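Local coordinates for protein endo-1,3-beta-glucanase, family GH16 (PDB 4CRQ) that probably hydrolyses internal beta-1,3-glucosidic bonds of laminarin through this family 16 catalytic module, one part of a longer secreted enzyme, at residues A[17-22]-A[196-201]; A[52-57]-A[202-207]; A[70-75]-A[104-109]; A[148-153]-A[170-175]; A[180-185]-A[191-196]. The protein carries 1 engineered substitution. All coordinates share one frame; numbering follows the deposited sequence. Where two conformers were deposited one is given.

Interaction 1. Residues A[17-22]-A[196-201]; sequences PDWVFE and FFILLN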
# COMPACT_ATOMS: atom_id res chain seq x y z
N PRO A 17 4.94 16.24 6.78
CA PRO A 17 3.69 16.79 7.36
C PRO A 17 2.38 16.20 6.78
O PRO A 17 1.29 16.54 7.32
CB PRO A 17 3.80 18.30 7.05
CG PRO A 17 4.61 18.35 5.81
CD PRO A 17 5.59 17.20 5.87
N ASP A 18 2.48 15.36 5.74
CA ASP A 18 1.25 14.89 5.04
C ASP A 18 0.74 13.52 5.43
O ASP A 18 -0.16 12.99 4.80
CB ASP A 18 1.45 15.04 3.51
CG ASP A 18 1.69 16.47 3.12
OD1 ASP A 18 0.87 17.32 3.53
OD2 ASP A 18 2.69 16.75 2.44
N TRP A 19 1.30 12.96 6.50
CA TRP A 19 0.89 11.65 6.98
C TRP A 19 0.10 11.65 8.26
O TRP A 19 0.43 12.38 9.20
CB TRP A 19 2.11 10.77 7.18
CG TRP A 19 2.93 10.56 5.92
CD1 TRP A 19 4.07 11.26 5.53
CD2 TRP A 19 2.69 9.57 4.85
NE1 TRP A 19 4.54 10.77 4.33
CE2 TRP A 19 3.76 9.77 3.87
CE3 TRP A 19 1.73 8.57 4.62
CZ2 TRP A 19 3.86 8.99 2.70
CZ3 TRP A 19 1.83 7.79 3.45
CH2 TRP A 19 2.88 8.00 2.51
N VAL A 20 -0.94 10.82 8.27
CA VAL A 20 -1.81 10.55 9.42
C VAL A 20 -1.56 9.10 9.79
O VAL A 20 -1.49 8.22 8.89
CB VAL A 20 -3.30 10.77 9.04
CG1 VAL A 20 -4.27 10.29 10.12
CG2 VAL A 20 -3.53 12.24 8.70
N PHE A 21 -1.45 8.82 11.08
CA PHE A 21 -1.18 7.46 11.57
C PHE A 21 -2.46 6.84 12.06
O PHE A 21 -3.23 7.48 12.77
CB PHE A 21 -0.13 7.51 12.67
CG PHE A 21 1.18 8.04 12.18
CD1 PHE A 21 1.42 9.43 12.13
CD2 PHE A 21 2.18 7.16 11.72
CE1 PHE A 21 2.63 9.94 11.65
CE2 PHE A 21 3.40 7.67 11.24
CZ PHE A 21 3.62 9.06 11.20
N GLU A 22 -2.70 5.59 11.67
CA GLU A 22 -3.86 4.83 12.13
C GLU A 22 -3.45 3.96 13.31
O GLU A 22 -2.27 3.61 13.45
CB GLU A 22 -4.48 4.04 10.99
CG GLU A 22 -5.14 4.99 10.00
CD GLU A 22 -5.76 4.30 8.83
OE1 GLU A 22 -5.02 3.78 7.99
OE2 GLU A 22 -7.01 4.30 8.77
N PHE A 196 -7.31 10.31 -5.21
CA PHE A 196 -6.96 9.22 -4.29
C PHE A 196 -5.84 9.65 -3.35
O PHE A 196 -4.95 10.41 -3.76
CB PHE A 196 -6.45 7.96 -5.07
CG PHE A 196 -7.54 7.10 -5.73
CD1 PHE A 196 -8.49 7.63 -6.63
CD2 PHE A 196 -7.57 5.73 -5.47
CE1 PHE A 196 -9.45 6.80 -7.20
CE2 PHE A 196 -8.52 4.89 -6.04
CZ PHE A 196 -9.47 5.42 -6.91
N PHE A 197 -5.85 9.18 -2.10
CA PHE A 197 -4.75 9.43 -1.15
C PHE A 197 -3.86 8.16 -1.07
O PHE A 197 -4.28 7.08 -1.53
CB PHE A 197 -5.25 9.89 0.23
CG PHE A 197 -6.18 8.91 0.92
CD1 PHE A 197 -5.66 7.88 1.76
CD2 PHE A 197 -7.59 9.01 0.77
CE1 PHE A 197 -6.51 6.98 2.42
CE2 PHE A 197 -8.45 8.10 1.42
CZ PHE A 197 -7.90 7.09 2.25
N ILE A 198 -2.66 8.29 -0.50
CA ILE A 198 -1.68 7.19 -0.44
C ILE A 198 -1.62 6.55 0.97
O ILE A 198 -1.80 7.28 1.98
CB ILE A 198 -0.29 7.75 -0.82
CG1 ILE A 198 -0.30 8.21 -2.29
CG2 ILE A 198 0.84 6.71 -0.63
CD1 ILE A 198 0.90 9.06 -2.73
N LEU A 199 -1.35 5.24 1.01
CA LEU A 199 -1.15 4.50 2.27
C LEU A 199 0.09 3.64 2.19
O LEU A 199 0.47 3.14 1.11
CB LEU A 199 -2.35 3.56 2.57
CG LEU A 199 -3.75 4.21 2.62
CD1 LEU A 199 -4.46 4.07 1.28
CD2 LEU A 199 -4.61 3.57 3.69
N LEU A 200 0.73 3.49 3.36
CA LEU A 200 1.83 2.54 3.58
C LEU A 200 1.53 1.79 4.85
O LEU A 200 1.12 2.39 5.86
CB LEU A 200 3.16 3.29 3.75
CG LEU A 200 3.78 3.87 2.48
CD1 LEU A 200 4.86 4.85 2.90
CD2 LEU A 200 4.34 2.79 1.55
N ASN A 201 1.75 0.48 4.83
CA ASN A 201 1.57 -0.32 6.07
C ASN A 201 2.30 -1.62 6.00
O ASN A 201 2.74 -2.06 4.90
CB ASN A 201 0.06 -0.62 6.32
CG ASN A 201 -0.50 -1.64 5.31
OD1 ASN A 201 -0.75 -1.27 4.16
ND2 ASN A 201 -0.69 -2.91 5.71
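The six-membered ring of the Trp19 indole reaches toward the strand 196-201 and carries most of the contact, which is largely apolar. Its CH2 corner points at the gap between two aliphatic residues on one face of the strand: Trp19 CH2 lies 3.7 Å from Leu200 CD1 and 4.0 Å from Ile198 CG2. Neither methyl is set squarely over the ring; both side chains cross the indole obliquely. The first torsion of Trp19 keeps CG beside the backbone N (chi1 -60°), which carries the ring across toward these methyls although the side chain does not start out pointing at them.

Polar atoms take a smaller share. Trp19 CZ3 comes within 3.9 Å of the backbone O of Ile198, a van der Waals approach at a slant to the ring. At the other end of the indole, NE1 donates to Asp9 OD2, so the ring is anchored at its pyrrole side while its benzene side packs. Glu22 adds a looser touch on the opposite face of the strand, its OE1 standing 4.3 Å from Leu199 CD2; that carboxylate is held chiefly by a salt bridge to Arg68.

The two backbones are not direct neighbours. Strand 62-70 runs between them, pairing antiparallel with both strands 20-22 and 196-204, and Trp19 spans this strand on its way to Ile198 and Leu200. Val227 of strand 220-231 packs on both Trp19 and Leu200 within the buried interior of the family 16 jelly roll, and Phe98 of strand 94-102 meets Leu200 beside it.

Interaction 2. Residues A[52-57]-A[202-207]; sequences ITAKHE and MAVGGD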
# COMPACT_ATOMS: atom_id res chain seq x y z
N ILE A 52 8.97 1.08 9.00
CA ILE A 52 7.77 0.53 9.65
C ILE A 52 8.20 -0.81 10.22
O ILE A 52 8.64 -1.73 9.47
CB ILE A 52 6.57 0.39 8.70
CG1 ILE A 52 6.06 1.78 8.25
CG2 ILE A 52 5.47 -0.52 9.31
CD1 ILE A 52 5.01 1.71 7.15
N THR A 53 8.06 -0.95 11.54
CA THR A 53 8.51 -2.16 12.22
C THR A 53 7.34 -2.98 12.75
O THR A 53 6.53 -2.45 13.52
CB THR A 53 9.48 -1.82 13.40
OG1 THR A 53 10.57 -1.03 12.91
CG2 THR A 53 10.04 -3.11 14.06
N ALA A 54 7.25 -4.25 12.34
CA ALA A 54 6.28 -5.20 12.88
C ALA A 54 6.96 -5.92 14.04
O ALA A 54 8.09 -6.41 13.88
CB ALA A 54 5.81 -6.21 11.82
N LYS A 55 6.29 -5.98 15.20
CA LYS A 55 6.86 -6.56 16.41
C LYS A 55 5.97 -7.60 16.97
O LYS A 55 4.74 -7.53 16.83
CB LYS A 55 7.01 -5.46 17.50
CG LYS A 55 7.89 -4.23 17.15
CD LYS A 55 7.90 -3.14 18.26
CE LYS A 55 8.55 -1.84 17.80
NZ LYS A 55 8.61 -0.87 18.95
N HIS A 56 6.60 -8.57 17.62
CA HIS A 56 5.90 -9.51 18.46
C HIS A 56 5.77 -8.77 19.78
O HIS A 56 6.74 -8.67 20.53
CB HIS A 56 6.66 -10.82 18.56
CG HIS A 56 6.00 -11.83 19.45
ND1 HIS A 56 6.64 -12.88 20.00
CD2 HIS A 56 4.68 -11.90 19.90
CE1 HIS A 56 5.79 -13.59 20.76
NE2 HIS A 56 4.59 -12.99 20.70
N GLU A 57 4.58 -8.24 20.06
CA GLU A 57 4.34 -7.40 21.22
C GLU A 57 2.89 -7.48 21.60
O GLU A 57 2.02 -7.16 20.77
CB GLU A 57 4.72 -5.92 20.89
CG GLU A 57 4.35 -4.92 21.99
CD GLU A 57 4.42 -3.46 21.60
OE1 GLU A 57 4.84 -3.16 20.45
OE2 GLU A 57 4.04 -2.61 22.46
N MET A 202 2.41 -2.28 7.16
CA MET A 202 2.80 -3.68 7.13
C MET A 202 1.88 -4.45 8.09
O MET A 202 1.96 -4.24 9.31
CB MET A 202 4.28 -3.93 7.45
CG MET A 202 4.65 -5.42 7.26
SD MET A 202 6.44 -5.66 7.04
CE MET A 202 7.15 -4.80 8.45
N ALA A 203 1.01 -5.30 7.55
CA ALA A 203 0.12 -6.12 8.37
C ALA A 203 0.86 -7.40 8.79
O ALA A 203 1.90 -7.76 8.19
CB ALA A 203 -1.17 -6.45 7.62
N VAL A 204 0.35 -8.05 9.84
CA VAL A 204 0.82 -9.37 10.26
C VAL A 204 -0.40 -10.29 10.29
O VAL A 204 -1.36 -10.07 11.09
CB VAL A 204 1.52 -9.36 11.64
CG1 VAL A 204 2.04 -10.75 12.00
CG2 VAL A 204 2.63 -8.30 11.68
N GLY A 205 -0.37 -11.33 9.44
CA GLY A 205 -1.49 -12.29 9.30
C GLY A 205 -2.70 -11.68 8.59
O GLY A 205 -2.76 -10.48 8.31
N GLY A 206 -3.67 -12.54 8.29
CA GLY A 206 -4.87 -12.09 7.59
C GLY A 206 -5.27 -13.13 6.60
O GLY A 206 -4.53 -14.13 6.42
N ASP A 207 -6.41 -12.90 5.95
CA ASP A 207 -6.98 -13.91 5.02
C ASP A 207 -5.99 -14.35 3.94
O ASP A 207 -5.84 -15.55 3.69
CB ASP A 207 -8.29 -13.39 4.41
CG ASP A 207 -9.36 -13.14 5.47
OD1 ASP A 207 -9.38 -13.83 6.51
OD2 ASP A 207 -10.19 -12.23 5.25
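Met202 lies against Ile52 and Ala54, and its side chain can be followed outward from the backbone. CB comes first, 4.1 Å from Ile52 CG2, where the two side chains pass alongside each other, pointing opposite ways. CG stands anti to the backbone N (chi1 -174°), and the chain runs on through SD toward strand 52-57. A bend about the CG-SD bond (chi3 52°) turns the terminal methyl, so that Met202 CE rests 3.6 Å from the carbonyl O of Ile52 and 3.9 Å from Ala54 CB.

Ala54 has a second neighbour, since Val204 CG2 approaches its CB to 3.8 Å. Met202 and Val204, on one strand face, therefore meet Ala54 together in a buried patch where the side chains that touch are all apolar.

The strand segments run 14° apart, with axes 7.7 Å from each other, yet they do not pair; they are joined by side chains, one of which also touches the Ile52 carbonyl. Their parent strands, 49-59 and 196-204, flank strand 62-70 as second neighbours within the family 16 beta-sandwich. Ser66 of that middle strand touches Ile52 and bonds to the Met202 carbonyl, and Met222 of strand 220-231 packs on Met202.

Interaction 3. Residues A[70-75]-A[104-109]; sequences KTQGRK and NITSVS. With ACT (acetate ion), chain F.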
# COMPACT_ATOMS: atom_id res chain seq x y z
N LYS A 70 -1.35 7.17 6.24
CA LYS A 70 -2.09 7.59 5.04
C LYS A 70 -1.97 9.09 4.87
O LYS A 70 -1.72 9.79 5.85
CB LYS A 70 -3.58 7.13 5.16
CG LYS A 70 -4.30 7.77 6.35
CD LYS A 70 -5.73 7.28 6.55
CE LYS A 70 -6.35 7.94 7.77
NZ LYS A 70 -7.79 7.56 7.94
N THR A 71 -2.15 9.56 3.63
CA THR A 71 -2.11 11.00 3.37
C THR A 71 -3.54 11.57 3.31
O THR A 71 -3.72 12.73 2.93
CB THR A 71 -1.36 11.34 2.06
OG1 THR A 71 -2.07 10.83 0.92
CG2 THR A 71 0.04 10.76 2.07
N GLN A 72 -4.55 10.77 3.68
CA GLN A 72 -5.95 11.23 3.66
C GLN A 72 -6.17 12.59 4.33
O GLN A 72 -5.74 12.77 5.48
CB GLN A 72 -6.87 10.15 4.25
CG GLN A 72 -8.35 10.51 4.22
CD GLN A 72 -9.20 9.39 4.78
OE1 GLN A 72 -8.73 8.61 5.62
NE2 GLN A 72 -10.45 9.30 4.34
N GLY A 73 -6.80 13.53 3.60
CA GLY A 73 -7.08 14.88 4.11
C GLY A 73 -5.92 15.87 4.02
O GLY A 73 -6.07 17.06 4.36
N ARG A 74 -4.75 15.38 3.59
CA ARG A 74 -3.53 16.20 3.47
C ARG A 74 -2.99 16.23 2.06
O ARG A 74 -2.60 17.32 1.59
CB ARG A 74 -2.46 15.76 4.48
CG ARG A 74 -3.01 15.79 5.89
CD ARG A 74 -2.00 15.67 6.98
NE ARG A 74 -2.63 15.73 8.30
CZ ARG A 74 -1.95 15.66 9.44
NH1 ARG A 74 -0.61 15.53 9.41
NH2 ARG A 74 -2.59 15.73 10.60
N LYS A 75 -2.99 15.08 1.38
CA LYS A 75 -2.44 15.05 0.04
C LYS A 75 -3.18 14.03 -0.78
O LYS A 75 -3.28 12.88 -0.35
CB LYS A 75 -0.93 14.77 0.14
CG LYS A 75 -0.08 15.16 -1.04
CD LYS A 75 -0.08 16.62 -1.47
CE LYS A 75 0.42 17.66 -0.47
NZ LYS A 75 0.62 18.93 -1.25
N ASN A 104 -13.27 9.72 -1.70
CA ASN A 104 -14.72 9.61 -1.40
C ASN A 104 -15.11 8.39 -0.54
O ASN A 104 -16.31 8.12 -0.35
CB ASN A 104 -15.55 9.70 -2.69
CG ASN A 104 -15.34 8.52 -3.63
OD1 ASN A 104 -14.49 7.64 -3.40
ND2 ASN A 104 -16.11 8.50 -4.71
N ILE A 105 -14.11 7.66 -0.02
CA ILE A 105 -14.35 6.52 0.89
C ILE A 105 -15.27 6.96 2.04
O ILE A 105 -16.11 6.19 2.51
CB ILE A 105 -13.01 5.89 1.40
CG1 ILE A 105 -13.29 4.54 2.09
CG2 ILE A 105 -12.17 6.86 2.27
CD1 ILE A 105 -12.08 3.68 2.39
N THR A 106 -15.10 8.21 2.48
CA THR A 106 -15.91 8.78 3.58
C THR A 106 -17.41 8.89 3.24
O THR A 106 -18.24 8.95 4.16
CB THR A 106 -15.36 10.14 4.04
OG1 THR A 106 -15.21 11.00 2.90
CG2 THR A 106 -14.00 9.97 4.74
N SER A 107 -17.75 8.92 1.95
CA SER A 107 -19.17 8.98 1.58
C SER A 107 -19.71 7.73 0.87
O SER A 107 -20.81 7.38 1.09
CB SER A 107 -19.51 10.25 0.80
OG SER A 107 -18.73 10.38 -0.36
N VAL A 108 -18.88 7.08 0.03
CA VAL A 108 -19.36 5.90 -0.76
C VAL A 108 -18.86 4.55 -0.22
O VAL A 108 -19.29 3.49 -0.70
CB VAL A 108 -19.03 6.02 -2.29
CG1 VAL A 108 -19.62 7.30 -2.87
CG2 VAL A 108 -17.53 5.91 -2.55
N SER A 109 -17.97 4.60 0.77
CA SER A 109 -17.38 3.42 1.44
C SER A 109 -16.47 2.60 0.48
O SER A 109 -16.18 3.04 -0.64
CB SER A 109 -18.50 2.58 2.12
OG SER A 109 -17.97 1.65 3.04
C ACT F . -8.85 4.41 6.06
O ACT F . -7.81 3.83 6.44
OXT ACT F . -9.40 5.40 6.63
CH3 ACT F . -9.48 3.87 4.84
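The side-chain amide of Gln72 ends against two methyl groups of the short helix 105-108: NE2 is 3.6 Å from Ile105 CG2 and equally 3.6 Å from Thr106 CG2. Gln72 runs nearly square across Ile105 and meets Thr106 coming the other way. Its chain is fully stretched, with CG anti to the backbone N (chi1 -177°).

The next shell fixes the turn of that amide. Lys70 NZ donates to Gln72 OE1 at 2.7 Å, with a C=O...N angle of 163°, holding the oxygen on the lysine side and NE2 toward the helix. The same ammonium donates to acetate OXT at 3.0 Å; this ion, probably from the crystallisation liquor, also bonds to Arg68. Replacing Lys70 by a methionine would probably leave the Gln72 oxygen without its donor and the amide able to turn away from the helix.

Further out, Thr71 OG1 donates to the Lys75 carbonyl, and the Thr71 carbonyl accepts from the amides of Arg74 and Lys75, folding the loop back. The contact is a surface meeting of two strand connections of the family 16 beta-sandwich: the loop between strands 62-70 and 80-87, and a helical turn following strand 94-102.

Interaction 4. Residues A[148-153]-A[170-175]; sequences VGVSDP and WFVDGQ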
# COMPACT_ATOMS: atom_id res chain seq x y z
N VAL A 148 4.56 -10.19 -10.39
CA VAL A 148 5.83 -10.23 -11.11
C VAL A 148 6.88 -10.81 -10.17
O VAL A 148 6.86 -10.54 -8.96
CB VAL A 148 6.25 -8.81 -11.64
CG1 VAL A 148 6.45 -7.76 -10.53
CG2 VAL A 148 7.48 -8.90 -12.55
N GLY A 149 7.79 -11.60 -10.73
CA GLY A 149 8.89 -12.16 -9.94
C GLY A 149 9.85 -11.04 -9.50
O GLY A 149 10.18 -10.16 -10.30
N VAL A 150 10.26 -11.08 -8.24
CA VAL A 150 11.24 -10.14 -7.68
C VAL A 150 12.25 -11.05 -6.97
O VAL A 150 11.89 -11.62 -5.92
CB VAL A 150 10.59 -9.08 -6.74
CG1 VAL A 150 11.65 -8.17 -6.11
CG2 VAL A 150 9.53 -8.25 -7.47
N SER A 151 13.48 -11.19 -7.51
CA SER A 151 14.51 -12.13 -6.99
C SER A 151 14.87 -11.96 -5.51
O SER A 151 14.94 -12.95 -4.74
CB SER A 151 15.81 -12.04 -7.83
OG SER A 151 15.58 -12.15 -9.23
N ASP A 152 15.13 -10.71 -5.11
CA ASP A 152 15.48 -10.41 -3.74
C ASP A 152 14.68 -9.19 -3.28
O ASP A 152 15.17 -8.03 -3.41
CB ASP A 152 16.97 -10.15 -3.53
CG ASP A 152 17.36 -10.10 -2.03
OD1 ASP A 152 16.48 -10.03 -1.12
OD2 ASP A 152 18.58 -10.13 -1.76
N PRO A 153 13.48 -9.40 -2.71
CA PRO A 153 12.66 -8.25 -2.28
C PRO A 153 13.27 -7.53 -1.09
O PRO A 153 12.82 -6.43 -0.75
CB PRO A 153 11.34 -8.89 -1.89
CG PRO A 153 11.28 -10.12 -2.69
CD PRO A 153 12.70 -10.66 -2.63
N TRP A 170 1.23 -0.96 -13.98
CA TRP A 170 2.11 -1.25 -12.84
C TRP A 170 3.49 -1.62 -13.30
O TRP A 170 3.65 -2.26 -14.36
CB TRP A 170 1.58 -2.42 -12.01
CG TRP A 170 0.34 -2.16 -11.21
CD1 TRP A 170 0.24 -1.92 -9.84
CD2 TRP A 170 -1.04 -2.11 -11.71
NE1 TRP A 170 -1.06 -1.72 -9.47
CE2 TRP A 170 -1.89 -1.82 -10.54
CE3 TRP A 170 -1.65 -2.27 -12.97
CZ2 TRP A 170 -3.28 -1.71 -10.64
CZ3 TRP A 170 -3.05 -2.16 -13.05
CH2 TRP A 170 -3.84 -1.88 -11.92
N PHE A 171 4.48 -1.27 -12.48
CA PHE A 171 5.89 -1.51 -12.77
C PHE A 171 6.66 -1.87 -11.51
O PHE A 171 6.32 -1.39 -10.42
CB PHE A 171 6.56 -0.24 -13.33
CG PHE A 171 5.83 0.39 -14.52
CD1 PHE A 171 4.75 1.28 -14.31
CD2 PHE A 171 6.21 0.10 -15.84
CE1 PHE A 171 4.08 1.87 -15.39
CE2 PHE A 171 5.53 0.69 -16.93
CZ PHE A 171 4.47 1.57 -16.70
N VAL A 172 7.69 -2.70 -11.69
CA VAL A 172 8.69 -2.94 -10.65
C VAL A 172 9.96 -2.66 -11.40
O VAL A 172 10.18 -3.27 -12.47
CB VAL A 172 8.69 -4.34 -10.01
CG1 VAL A 172 9.91 -4.51 -9.08
CG2 VAL A 172 7.40 -4.57 -9.24
N ASP A 173 10.77 -1.73 -10.87
CA ASP A 173 12.04 -1.35 -11.49
C ASP A 173 11.85 -1.01 -12.99
O ASP A 173 12.72 -1.33 -13.84
CB ASP A 173 13.07 -2.48 -11.30
CG ASP A 173 13.56 -2.63 -9.85
OD1 ASP A 173 13.54 -1.64 -9.07
OD2 ASP A 173 13.97 -3.76 -9.50
N GLY A 174 10.73 -0.37 -13.33
CA GLY A 174 10.43 -0.00 -14.71
C GLY A 174 9.88 -1.07 -15.61
O GLY A 174 9.58 -0.78 -16.77
N GLN A 175 9.72 -2.29 -15.11
CA GLN A 175 9.20 -3.39 -15.91
C GLN A 175 7.70 -3.48 -15.70
O GLN A 175 7.24 -3.73 -14.58
CB GLN A 175 9.89 -4.71 -15.53
CG GLN A 175 9.32 -5.94 -16.23
CD GLN A 175 10.08 -7.19 -15.88
OE1 GLN A 175 11.31 -7.25 -15.99
NE2 GLN A 175 9.36 -8.22 -15.45
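A beta-hairpin with a two-residue type I' turn sets the two residues that close the turn, Val172 and Gln175, against Val148. The turn is tied by paired backbone bonds, Gln175 N to Val172 O and Val172 N to Gln175 O, and Asp173 and Gly174 between them both take positive phi.

Val148 spreads its two methyls over the hairpin. CG1, placed between the backbone N and the carbonyl carbon (chi1 61°), comes to 3.6 Å from Val172 CG2. The other branch, CG2, stands 3.5 Å from Gln175 NE2; the glutamine gets there with an extended chain and touches the methyl with its NE2. Val172 also uses its second branch, its CG1 meeting Val150 CG2 at 4.1 Å in a more buried spot.

Thr128 of strand 127-135 packs on Val148, Val150 and Val172 alike. At the turn itself, the Asp173 carboxylate accepts from His157 and from the amide N of Ile158. Hairpin 167-181, paired with strand 156-163, thus packs through side chains on the end of strand 141-149, which pairs with strand 127-135; such face-to-face packing of strands that do not pair is as expected in the beta-sandwich jelly roll of family 16.

Interaction 5. Residues A[180-185]-A[191-196]; sequences VDISNG and EFQNEF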
# COMPACT_ATOMS: atom_id res chain seq x y z
N VAL A 180 -4.68 -2.19 -16.68
CA VAL A 180 -6.14 -2.22 -16.67
C VAL A 180 -6.62 -1.02 -17.49
O VAL A 180 -6.07 0.09 -17.40
CB VAL A 180 -6.82 -2.22 -15.26
CG1 VAL A 180 -6.58 -3.52 -14.55
CG2 VAL A 180 -6.40 -1.04 -14.38
N ASP A 181 -7.64 -1.28 -18.29
CA ASP A 181 -8.31 -0.27 -19.07
C ASP A 181 -9.38 0.35 -18.14
O ASP A 181 -10.19 -0.36 -17.53
CB ASP A 181 -8.86 -0.93 -20.34
CG ASP A 181 -9.77 -0.03 -21.18
OD1 ASP A 181 -9.77 1.22 -21.03
OD2 ASP A 181 -10.51 -0.59 -22.02
N ILE A 182 -9.35 1.67 -18.03
CA ILE A 182 -10.37 2.41 -17.26
C ILE A 182 -11.08 3.46 -18.15
O ILE A 182 -11.93 4.20 -17.64
CB ILE A 182 -9.82 3.04 -15.92
CG1 ILE A 182 -8.71 4.09 -16.16
CG2 ILE A 182 -9.39 1.95 -14.93
CD1 ILE A 182 -8.46 5.04 -15.00
N SER A 183 -10.75 3.53 -19.45
CA SER A 183 -11.33 4.55 -20.36
C SER A 183 -12.86 4.55 -20.34
O SER A 183 -13.50 3.49 -20.43
CB SER A 183 -10.79 4.44 -21.79
OG SER A 183 -11.06 3.17 -22.33
N ASN A 184 -13.42 5.76 -20.19
CA ASN A 184 -14.88 6.02 -20.15
C ASN A 184 -15.63 5.22 -19.06
O ASN A 184 -16.85 5.02 -19.15
CB ASN A 184 -15.50 5.82 -21.56
CG ASN A 184 -14.87 6.72 -22.60
OD1 ASN A 184 -14.38 6.24 -23.63
ND2 ASN A 184 -14.86 8.03 -22.35
N GLY A 185 -14.89 4.79 -18.03
CA GLY A 185 -15.45 4.02 -16.93
C GLY A 185 -15.95 2.63 -17.30
O GLY A 185 -16.86 2.13 -16.64
N GLU A 191 -14.94 5.28 -10.94
CA GLU A 191 -14.35 5.71 -9.66
C GLU A 191 -12.85 6.03 -9.75
O GLU A 191 -12.33 6.77 -8.91
CB GLU A 191 -14.65 4.68 -8.56
CG GLU A 191 -16.15 4.53 -8.31
CD GLU A 191 -16.81 5.74 -7.67
OE1 GLU A 191 -16.16 6.45 -6.85
OE2 GLU A 191 -18.00 5.98 -7.98
N PHE A 192 -12.17 5.49 -10.76
CA PHE A 192 -10.72 5.80 -10.95
C PHE A 192 -10.46 7.15 -11.66
O PHE A 192 -9.32 7.45 -12.00
CB PHE A 192 -9.99 4.60 -11.58
CG PHE A 192 -10.05 3.38 -10.71
CD1 PHE A 192 -9.17 3.24 -9.61
CD2 PHE A 192 -11.00 2.37 -10.96
CE1 PHE A 192 -9.23 2.10 -8.79
CE2 PHE A 192 -11.07 1.23 -10.15
CZ PHE A 192 -10.18 1.10 -9.06
N GLN A 193 -11.52 7.94 -11.85
CA GLN A 193 -11.41 9.29 -12.39
C GLN A 193 -11.50 10.36 -11.30
O GLN A 193 -11.79 11.52 -11.57
CB GLN A 193 -12.49 9.55 -13.45
CG GLN A 193 -12.56 8.52 -14.54
CD GLN A 193 -11.39 8.58 -15.49
OE1 GLN A 193 -10.80 9.64 -15.69
NE2 GLN A 193 -11.05 7.46 -16.07
N ASN A 194 -11.25 9.96 -10.06
CA ASN A 194 -11.34 10.84 -8.90
C ASN A 194 -9.99 10.94 -8.17
O ASN A 194 -9.03 10.25 -8.55
CB ASN A 194 -12.43 10.32 -7.95
CG ASN A 194 -13.84 10.33 -8.57
OD1 ASN A 194 -14.64 9.41 -8.34
ND2 ASN A 194 -14.16 11.38 -9.32
N GLU A 195 -9.92 11.79 -7.14
CA GLU A 195 -8.70 11.94 -6.35
C GLU A 195 -8.55 10.79 -5.35
O GLU A 195 -9.52 10.35 -4.73
CB GLU A 195 -8.63 13.27 -5.60
CG GLU A 195 -8.48 14.45 -6.53
CD GLU A 195 -7.96 15.71 -5.87
OE1 GLU A 195 -7.44 15.67 -4.75
OE2 GLU A 195 -8.05 16.77 -6.50
N PHE A 196 -7.31 10.31 -5.21
CA PHE A 196 -6.96 9.22 -4.29
C PHE A 196 -5.84 9.65 -3.35
O PHE A 196 -4.95 10.41 -3.76
CB PHE A 196 -6.45 7.96 -5.07
CG PHE A 196 -7.54 7.10 -5.73
CD1 PHE A 196 -8.49 7.63 -6.63
CD2 PHE A 196 -7.57 5.73 -5.47
CE1 PHE A 196 -9.45 6.80 -7.20
CE2 PHE A 196 -8.52 4.89 -6.04
CZ PHE A 196 -9.47 5.42 -6.91
O HOH W 1 -12.80 5.26 -15.40
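Ile182 stands roughly perpendicular to Phe192, and the isoleucine meets the phenylalanine at its base. Ile182 CD1 lies 3.8 Å from Phe192 CB, while the aromatic ring leads away toward Ile168 and Ile132. The first torsion of Ile182, with CG1 between the backbone N and the carbonyl carbon (chi1 62°), directs the longer branch at segment 191-196.

Gln193 crosses the same branch at a slant; its bent chain (chi2 -71°) brings NE2 to 3.7 Å from Ile182 CD1. A water beside this methyl donates to Ile182 O at 2.6 Å and accepts from Gln193 NE2 at 2.9 Å. The Ala165 carbonyl also takes NE2, and the Tyr79 hydroxyl bonds OE1.

Asp181 OD1 accepts from Ser183 OG at 2.7 Å through its syn lone pair and from Ser183 N at 3.0 Å on the anti side, 33° out of the carboxylate plane, forming an Asx turn. The contact lies within the connection from strand 175-181 to strand 196-204, where the turn after the first strand packs on the 3-10 segment 191-192 and Gln193. The water links the Ile182 carbonyl, which also accepts from Gly185 N, and the Gln193 amide, so two polar groups beside an aliphatic branch are accommodated without a direct bond.

Interactions 1 and 2 are buried and share strand 196-204, with Ile52 of interaction 2 reaching Leu200 and Asn201 of interaction 1; both depend on side chains spanning between strands that pair with strand 62-70. Interaction 3 lies at the surface where that strand ends. An amide there meets methyl groups, with its hydrogen bond and the acetate on the side of its own loop, which is bonded to both strands of interaction 1 through Lys70 and Thr71. Interactions 4 and 5 engage the neighbouring strands 167-172 and 175-181, touching through Trp170 and Val180. Interaction 4 is partly buried valine packing; interaction 5, also buried, adds a water bridge and runs into interaction 1 at Phe196. Asn104 and Glu191 join interactions 3 and 5.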